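Local coordinates for telomerase reverse transcriptase (Candida tropicalis MYA-3404, PDB 6ZD1), which probably extends chromosome ends by copying a template within the enzyme's own RNA component into telomeric DNA repeats, at residues 49-53 with 54-58; 83-86 with 87-91; 110-113 with 114-118; 165-168 with 169-173. All coordinates share one frame; numbering follows the deposited sequence.

All four contacts are local, made within a single turn or so of helix, yet they answer differently to their surroundings. Interaction 1 sits farthest from the centre of the chain, where helix 36-50 gives way to helix 53-60. Interaction 2, on helix 79-93, is the hub: it touches the other three through aliphatic groups, the Tyr53 ring and the selenium of Met90. Interactions 3 and 4, on helices 104-117 and 158-179, meet through Phe115, Ile112 and Phe168. Interactions 2 and 4 have no exposed residue among those that touch, while 1 and 3 are partly exposed. Interaction 3 adds a salt-bridge network beside the apolar packing, whereas interaction 4 opens a pi-type turn beside a tryptophan.

Interaction 1. Residues 49-53 with 54-58; sequences KKCRY and DLIYN
With chi1 at -60°, Ile56 sets CG1 beside its own backbone N, and an extended chi2 of 176° carries CD1 on towards Cys51, whose SG it meets at 4.2 Å. On its way the same branch passes over the backbone, CG1 lying 3.3 Å from Arg52 O. Arg52 itself is bent at chi2 (-62°), which lays its chain across Leu55: CD touches Leu55 CD2 at 3.7 Å, and that methyl also approaches the guanidinium obliquely, 4.0 Å from NH1. Helix 36-50 ends at Lys50, Cys51 leaves helical geometry, and Arg52, centre of an inverse gamma turn, occupies the N-cap position of helix 53-60. Its carbonyl O receives only a weak bond from Ile56 N at 3.4 Å, while Tyr57 N gives Tyr53 O a firmer one at 2.9 Å. Cys51 SG also lies over one face of the Tyr53 ring, 3.8 Å above its plane and towards the rim. Tyr53 OH is bonded back to Asp48 of the preceding helix, and its ring packs on Ile89 and Leu93 of helix 79-93. The chemistry is thus divided: sulfur, aromatic ring and isoleucine form a buried apolar side, whereas Arg52 lends Leu55 mainly its aliphatic stem. Asp54 OD1 stays 6.0 Å from Arg52 NH1, too far for a salt bridge, and any attraction between these two exposed charges is probably modest.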
# COMPACT_ATOMS: atom_id res chain seq x y z
N LYS A 49 30.49 -15.75 13.92
CA LYS A 49 31.58 -16.00 12.99
C LYS A 49 31.79 -17.48 12.73
O LYS A 49 32.22 -17.86 11.63
CB LYS A 49 32.87 -15.36 13.51
CG LYS A 49 32.73 -13.90 13.93
CD LYS A 49 31.99 -13.07 12.89
CE LYS A 49 31.61 -11.71 13.46
NZ LYS A 49 30.77 -10.89 12.54
N LYS A 50 31.51 -18.34 13.71
CA LYS A 50 31.70 -19.78 13.57
C LYS A 50 30.41 -20.53 13.27
O LYS A 50 30.45 -21.75 13.08
CB LYS A 50 32.37 -20.36 14.82
CG LYS A 50 31.55 -20.22 16.10
CD LYS A 50 32.25 -20.89 17.28
CE LYS A 50 31.46 -20.73 18.57
NZ LYS A 50 30.09 -21.31 18.47
N CYS A 51 29.27 -19.83 13.23
CA CYS A 51 28.01 -20.47 12.85
C CYS A 51 28.06 -20.90 11.39
O CYS A 51 28.39 -20.09 10.51
CB CYS A 51 26.84 -19.52 13.10
SG CYS A 51 25.18 -20.21 12.85
N ARG A 52 27.75 -22.16 11.13
CA ARG A 52 27.74 -22.70 9.77
C ARG A 52 26.41 -22.35 9.13
O ARG A 52 25.45 -23.12 9.17
CB ARG A 52 27.99 -24.20 9.78
CG ARG A 52 29.41 -24.59 9.40
CD ARG A 52 29.73 -24.14 7.99
NE ARG A 52 31.08 -24.50 7.57
CZ ARG A 52 31.58 -24.23 6.37
NH1 ARG A 52 30.84 -23.60 5.47
NH2 ARG A 52 32.82 -24.58 6.07
N TYR A 53 26.34 -21.17 8.51
CA TYR A 53 25.08 -20.69 7.96
C TYR A 53 24.67 -21.50 6.74
O TYR A 53 23.53 -21.97 6.64
CB TYR A 53 25.17 -19.20 7.62
CG TYR A 53 25.16 -18.31 8.84
CD1 TYR A 53 24.01 -18.14 9.59
CD2 TYR A 53 26.31 -17.64 9.25
CE1 TYR A 53 23.99 -17.33 10.71
CE2 TYR A 53 26.29 -16.82 10.37
CZ TYR A 53 25.13 -16.67 11.09
OH TYR A 53 25.11 -15.86 12.21
N ASP A 54 25.60 -21.70 5.81
CA ASP A 54 25.26 -22.38 4.56
C ASP A 54 25.09 -23.89 4.73
O ASP A 54 24.68 -24.55 3.77
CB ASP A 54 26.31 -22.07 3.50
CG ASP A 54 26.15 -20.66 2.93
OD1 ASP A 54 26.74 -19.71 3.50
OD2 ASP A 54 25.43 -20.50 1.93
N LEU A 55 25.36 -24.44 5.91
CA LEU A 55 24.96 -25.81 6.18
C LEU A 55 23.53 -25.87 6.70
O LEU A 55 22.78 -26.80 6.37
CB LEU A 55 25.91 -26.46 7.19
CG LEU A 55 27.08 -27.27 6.62
CD1 LEU A 55 26.56 -28.48 5.85
CD2 LEU A 55 27.97 -26.41 5.73
N ILE A 56 23.12 -24.87 7.49
CA ILE A 56 21.72 -24.73 7.87
C ILE A 56 20.86 -24.48 6.64
O ILE A 56 19.73 -24.97 6.54
CB ILE A 56 21.55 -23.60 8.91
CG1 ILE A 56 22.37 -23.91 10.16
CG2 ILE A 56 20.09 -23.40 9.27
CD1 ILE A 56 22.33 -22.81 11.19
N TYR A 57 21.39 -23.72 5.68
CA TYR A 57 20.67 -23.49 4.43
C TYR A 57 20.53 -24.78 3.63
O TYR A 57 19.49 -25.03 3.02
CB TYR A 57 21.38 -22.42 3.61
CG TYR A 57 20.73 -22.13 2.27
CD1 TYR A 57 19.67 -21.24 2.18
CD2 TYR A 57 21.17 -22.76 1.11
CE1 TYR A 57 19.06 -20.98 0.97
CE2 TYR A 57 20.56 -22.50 -0.11
CZ TYR A 57 19.51 -21.61 -0.17
OH TYR A 57 18.91 -21.35 -1.38
N ASN A 58 21.58 -25.60 3.61
CA ASN A 58 21.51 -26.88 2.91
C ASN A 58 20.46 -27.80 3.52
O ASN A 58 19.79 -28.54 2.79
CB ASN A 58 22.88 -27.56 2.91
CG ASN A 58 23.84 -26.95 1.91
OD1 ASN A 58 23.60 -25.86 1.39
ND2 ASN A 58 24.94 -27.64 1.65

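Interaction 2. Residues 83-86 with 87-91; sequences VEVV and LIIMG
Helix 79-93, part of the telomerase RNA-binding domain, supplies a regular alpha-helical turn in which residues 83-86 meet the residues four places on. Val83 and Leu87 run side by side in the same direction, with CG1 of Val83 against CD1 of Leu87 at 3.8 Å. One step along, Glu84 and Ile88 repeat the pattern: the glutamate has CG opposite its backbone N (chi1 -172°), where the methylene meets Ile88 CD1 at 3.8 Å. The acid's aliphatic part therefore does the packing, and its carboxylate extends beyond, with Arg81 as a long, weak ion-pair partner. Val85 CG1 and Ile89 CG1 are more loosely matched at 4.4 Å. Val86 CG1 lies 4.2 Å from CG of Met90, a selenomethionine bent at chi2 and chi3. Beneath these pairs the backbone bonds are uniform, from Leu87 N to Val83 O at 2.9 Å through to Met90 N to Val86 O, also at 2.9 Å. Such i to i+4 pairing of mostly apolar side chains belongs to an alpha helix packed between others, here with Ile89 on helix 53-60, Val83 on helix 104-117, Met90 on helix 158-179, and Trp180 of strand 180-184 touching Val85 and Val86.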
# COMPACT_ATOMS: atom_id res chain seq x y z
N VAL A 83 10.12 -19.83 10.39
CA VAL A 83 10.28 -19.58 11.82
C VAL A 83 11.33 -20.51 12.40
O VAL A 83 12.17 -20.10 13.21
CB VAL A 83 8.93 -19.71 12.53
CG1 VAL A 83 9.12 -19.68 14.05
CG2 VAL A 83 7.99 -18.60 12.10
N GLU A 84 11.31 -21.78 11.99
CA GLU A 84 12.25 -22.75 12.54
C GLU A 84 13.69 -22.37 12.23
O GLU A 84 14.56 -22.45 13.10
CB GLU A 84 11.93 -24.15 12.01
CG GLU A 84 12.74 -25.26 12.67
CD GLU A 84 12.36 -26.65 12.17
OE1 GLU A 84 11.63 -26.74 11.15
OE2 GLU A 84 12.78 -27.64 12.79
N VAL A 85 13.95 -21.93 10.99
CA VAL A 85 15.30 -21.51 10.63
C VAL A 85 15.74 -20.33 11.49
O VAL A 85 16.86 -20.30 12.01
CB VAL A 85 15.38 -21.17 9.13
CG1 VAL A 85 16.71 -20.50 8.81
CG2 VAL A 85 15.21 -22.42 8.30
N VAL A 86 14.87 -19.32 11.62
CA VAL A 86 15.21 -18.13 12.39
C VAL A 86 15.53 -18.49 13.84
O VAL A 86 16.55 -18.06 14.39
CB VAL A 86 14.07 -17.09 12.29
CG1 VAL A 86 14.35 -15.92 13.22
CG2 VAL A 86 13.92 -16.62 10.85
N LEU A 87 14.66 -19.29 14.47
CA LEU A 87 14.88 -19.63 15.88
C LEU A 87 16.10 -20.52 16.06
O LEU A 87 16.78 -20.44 17.09
CB LEU A 87 13.64 -20.31 16.45
CG LEU A 87 12.38 -19.44 16.49
CD1 LEU A 87 11.23 -20.17 17.19
CD2 LEU A 87 12.67 -18.10 17.17
N ILE A 88 16.41 -21.36 15.07
CA ILE A 88 17.61 -22.18 15.14
C ILE A 88 18.86 -21.31 15.09
O ILE A 88 19.82 -21.54 15.83
CB ILE A 88 17.60 -23.24 14.01
CG1 ILE A 88 16.66 -24.39 14.38
CG2 ILE A 88 19.01 -23.75 13.73
CD1 ILE A 88 16.53 -25.44 13.30
N ILE A 89 18.85 -20.28 14.23
CA ILE A 89 19.96 -19.33 14.21
C ILE A 89 20.05 -18.59 15.54
O ILE A 89 21.12 -18.45 16.13
CB ILE A 89 19.82 -18.36 13.03
CG1 ILE A 89 19.67 -19.11 11.71
CG2 ILE A 89 21.04 -17.44 12.95
CD1 ILE A 89 20.95 -19.59 11.12
N MSE A 90 18.91 -18.11 16.03
CA MSE A 90 18.87 -17.35 17.28
C MSE A 90 19.35 -18.17 18.46
O MSE A 90 20.04 -17.66 19.34
CB MSE A 90 17.45 -16.83 17.55
CG MSE A 90 16.98 -15.77 16.55
SE MSE A 90 18.20 -14.26 16.44
CE MSE A 90 18.13 -13.70 18.31
N GLY A 91 18.99 -19.46 18.48
CA GLY A 91 19.48 -20.33 19.53
C GLY A 91 20.99 -20.46 19.51
O GLY A 91 21.66 -20.34 20.54

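Interaction 3. Residues 110-113 with 114-118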
# COMPACT_ATOMS: atom_id res chain seq x y z
N ASP A 110 8.22 -15.82 20.93
CA ASP A 110 6.88 -15.53 20.46
C ASP A 110 6.81 -14.15 19.81
O ASP A 110 6.12 -13.96 18.80
CB ASP A 110 5.87 -15.62 21.61
CG ASP A 110 5.56 -17.06 22.00
OD1 ASP A 110 5.99 -17.98 21.28
OD2 ASP A 110 4.88 -17.25 23.03
N ARG A 111 7.54 -13.18 20.36
CA ARG A 111 7.56 -11.86 19.75
C ARG A 111 8.34 -11.87 18.45
O ARG A 111 8.06 -11.08 17.54
CB ARG A 111 8.15 -10.82 20.71
CG ARG A 111 7.48 -10.74 22.07
CD ARG A 111 6.11 -10.08 22.02
NE ARG A 111 5.08 -10.98 21.49
CZ ARG A 111 4.45 -11.90 22.21
NH1 ARG A 111 4.75 -12.06 23.49
NH2 ARG A 111 3.53 -12.67 21.64
N ILE A 112 9.31 -12.79 18.32
CA ILE A 112 10.03 -12.93 17.06
C ILE A 112 9.11 -13.49 15.98
O ILE A 112 9.15 -13.06 14.83
CB ILE A 112 11.27 -13.82 17.24
CG1 ILE A 112 12.34 -13.10 18.07
CG2 ILE A 112 11.85 -14.22 15.90
CD1 ILE A 112 13.59 -13.93 18.25
N VAL A 113 8.26 -14.46 16.34
CA VAL A 113 7.30 -14.99 15.37
C VAL A 113 6.33 -13.90 14.94
O VAL A 113 6.02 -13.76 13.75
CB VAL A 113 6.57 -16.21 15.95
CG1 VAL A 113 5.54 -16.72 14.95
CG2 VAL A 113 7.56 -17.30 16.30
N ASP A 114 5.85 -13.09 15.89
CA ASP A 114 4.99 -11.97 15.53
C ASP A 114 5.71 -11.01 14.61
O ASP A 114 5.13 -10.51 13.64
CB ASP A 114 4.51 -11.25 16.79
CG ASP A 114 3.49 -12.05 17.58
OD1 ASP A 114 3.03 -13.11 17.09
OD2 ASP A 114 3.14 -11.62 18.70
N PHE A 115 6.99 -10.76 14.88
CA PHE A 115 7.78 -9.88 14.03
C PHE A 115 8.00 -10.48 12.65
O PHE A 115 8.05 -9.75 11.65
CB PHE A 115 9.11 -9.58 14.72
CG PHE A 115 9.87 -8.44 14.12
CD1 PHE A 115 9.29 -7.19 13.98
CD2 PHE A 115 11.19 -8.60 13.72
CE1 PHE A 115 9.99 -6.13 13.44
CE2 PHE A 115 11.91 -7.54 13.18
CZ PHE A 115 11.30 -6.31 13.04
N LEU A 116 8.11 -11.82 12.57
CA LEU A 116 8.21 -12.48 11.27
C LEU A 116 6.87 -12.52 10.54
O LEU A 116 6.86 -12.63 9.31
CB LEU A 116 8.75 -13.90 11.44
CG LEU A 116 10.17 -14.05 12.00
CD1 LEU A 116 10.54 -15.52 12.17
CD2 LEU A 116 11.17 -13.34 11.11
N ARG A 117 5.75 -12.43 11.26
CA ARG A 117 4.46 -12.36 10.58
C ARG A 117 4.24 -11.00 9.92
O ARG A 117 3.46 -10.92 8.96
CB ARG A 117 3.32 -12.66 11.56
CG ARG A 117 2.77 -14.07 11.44
CD ARG A 117 1.47 -14.23 12.20
NE ARG A 117 1.71 -14.25 13.64
CZ ARG A 117 1.85 -15.36 14.35
NH1 ARG A 117 1.77 -16.54 13.75
NH2 ARG A 117 2.06 -15.29 15.66
N LEU A 118 4.92 -9.96 10.39
CA LEU A 118 4.96 -8.67 9.71
C LEU A 118 6.15 -8.57 8.76
O LEU A 118 6.49 -7.46 8.33
CB LEU A 118 5.00 -7.53 10.73
CG LEU A 118 3.86 -7.53 11.75
CD1 LEU A 118 4.02 -6.39 12.76
CD2 LEU A 118 2.50 -7.44 11.06
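Asp110 begins the walk with its backbone: Asp110 O accepts from Asp114 N at 3.0 Å. Arg111 follows and makes the main side-chain contact. Its chain folds back at chi2 and chi3 (-73° and 77°), laying the guanidinium alongside Asp114, where NH2 donates to OD2 at 3.1 Å; NE adds a weak bond to the same oxygen. That oxygen lies in the plane of the guanidinium, but the guanidinium nitrogen reaches it from above the carboxylate plane, the two planes being 40° apart. Ile112 turns to another side of the helix. Its CG2 lies beside Leu116 CD1 at 4.2 Å, and both residues pack on Val86 of helix 79-93. Val113 closes the segment: its CG1 rests over one face of the Arg117 guanidinium, 3.8 Å from NH2. The same NH2 binds Asp114 OD1 at 2.8 Å, nearly in line with the C-O bond; the valine methyl thus lies against a guanidinium that is also salt-bridged. Asp114 is gripped at both oxygens by arginines three residues before and three after it, a salt-bridge network along helix 104-117, near Gln591 of helix 582-596. Two guanidinium groups round one carboxylate would probably stabilise its charged form, and with a separate oxygen engaged by each arginine the carboxylate is probably restrained in its rotation.

Interaction 4. Residues 165-168 with 169-173; sequences NWVF and ISLVK
Trp166 reaches along the helix to Ser170 and Leu171, and the path can be traced outward from its CB. With chi1 at 171° the CB-CG bond leads away from the backbone N, bringing CG to 4.1 Å from Ser170 OG. The five-membered ring comes closer: CD1 lies 3.3 Å from Ser170 OG, obliquely to the ring, and NE1 is 3.7 Å from Ser170 CB. At the far end CZ3 and CH2 each meet Leu171 CD1 at 3.9 Å, this methyl standing off-centre over the six-membered ring in a CH-pi contact. One indole therefore spans residues four and five places ahead. The backbone reaches the same two residues, since Trp166 O accepts both Ser170 N, from above the carbonyl plane, and Leu171 N, in that plane. Val172 N to Val167 O at 3.0 Å and Lys173 N to Phe168 O carry the i to i+5 pattern onward, the signature of a pi-type turn within an alpha helix. At its start, Ile169 N keeps an i to i+4 bond to Asn165 O, and Ile169 CD1 presses against Asn165 OD1 at 3.2 Å. Within the RNA-binding domain, around this turn of helix 158-179, Trp166 packs on helix 8-14, Val167 and Val172 on Met90 of helix 79-93, and Phe168 lies edge-to-face with Phe115 of helix 104-117.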
# COMPACT_ATOMS: atom_id res chain seq x y z
N ASN A 165 16.09 -4.18 21.02
CA ASN A 165 16.00 -3.52 19.72
C ASN A 165 17.10 -4.02 18.78
O ASN A 165 16.83 -4.37 17.63
CB ASN A 165 16.07 -2.01 19.90
CG ASN A 165 15.69 -1.25 18.65
OD1 ASN A 165 16.56 -0.84 17.87
ND2 ASN A 165 14.40 -1.06 18.44
N TRP A 166 18.34 -4.09 19.28
CA TRP A 166 19.43 -4.61 18.47
C TRP A 166 19.23 -6.08 18.13
O TRP A 166 19.64 -6.53 17.05
CB TRP A 166 20.77 -4.40 19.19
CG TRP A 166 21.93 -5.10 18.53
CD1 TRP A 166 22.64 -4.66 17.45
CD2 TRP A 166 22.51 -6.35 18.92
NE1 TRP A 166 23.63 -5.57 17.14
CE2 TRP A 166 23.57 -6.61 18.03
CE3 TRP A 166 22.23 -7.28 19.93
CZ2 TRP A 166 24.36 -7.76 18.12
CZ3 TRP A 166 23.02 -8.42 20.02
CH2 TRP A 166 24.07 -8.65 19.12
N VAL A 167 18.61 -6.85 19.03
CA VAL A 167 18.35 -8.25 18.71
C VAL A 167 17.32 -8.37 17.59
O VAL A 167 17.43 -9.24 16.72
CB VAL A 167 17.90 -9.01 19.98
CG1 VAL A 167 17.41 -10.41 19.60
CG2 VAL A 167 19.04 -9.10 20.98
N PHE A 168 16.32 -7.49 17.58
CA PHE A 168 15.24 -7.60 16.60
C PHE A 168 15.59 -6.94 15.27
O PHE A 168 15.36 -7.53 14.21
CB PHE A 168 13.95 -7.00 17.17
CG PHE A 168 13.10 -7.98 17.93
CD1 PHE A 168 11.90 -8.43 17.40
CD2 PHE A 168 13.49 -8.45 19.17
CE1 PHE A 168 11.11 -9.33 18.10
CE2 PHE A 168 12.70 -9.34 19.88
CZ PHE A 168 11.51 -9.79 19.34
N ILE A 169 16.15 -5.73 15.30
CA ILE A 169 16.38 -5.00 14.06
C ILE A 169 17.70 -5.38 13.39
O ILE A 169 17.82 -5.28 12.17
CB ILE A 169 16.30 -3.48 14.28
CG1 ILE A 169 17.61 -2.95 14.89
CG2 ILE A 169 15.09 -3.12 15.13
CD1 ILE A 169 17.73 -1.44 14.91
N SER A 170 18.70 -5.80 14.17
CA SER A 170 19.99 -6.18 13.60
C SER A 170 20.11 -7.69 13.39
O SER A 170 20.50 -8.13 12.31
CB SER A 170 21.14 -5.68 14.47
OG SER A 170 21.13 -4.27 14.58
N LEU A 171 19.79 -8.48 14.41
CA LEU A 171 19.93 -9.93 14.28
C LEU A 171 18.79 -10.53 13.47
O LEU A 171 19.02 -11.12 12.41
CB LEU A 171 20.02 -10.58 15.66
CG LEU A 171 21.34 -10.36 16.39
CD1 LEU A 171 21.35 -11.11 17.71
CD2 LEU A 171 22.46 -10.83 15.51
N VAL A 172 17.55 -10.37 13.94
CA VAL A 172 16.42 -11.05 13.31
C VAL A 172 16.24 -10.57 11.87
O VAL A 172 16.09 -11.37 10.95
CB VAL A 172 15.14 -10.86 14.14
CG1 VAL A 172 13.94 -11.47 13.42
CG2 VAL A 172 15.30 -11.48 15.52
N LYS A 173 16.32 -9.25 11.66
CA LYS A 173 16.05 -8.71 10.33
C LYS A 173 17.13 -9.13 9.33
O LYS A 173 16.81 -9.50 8.20
CB LYS A 173 15.93 -7.19 10.40
CG LYS A 173 15.72 -6.52 9.05
CD LYS A 173 15.78 -5.01 9.18
CE LYS A 173 14.47 -4.44 9.67
NZ LYS A 173 13.42 -4.56 8.62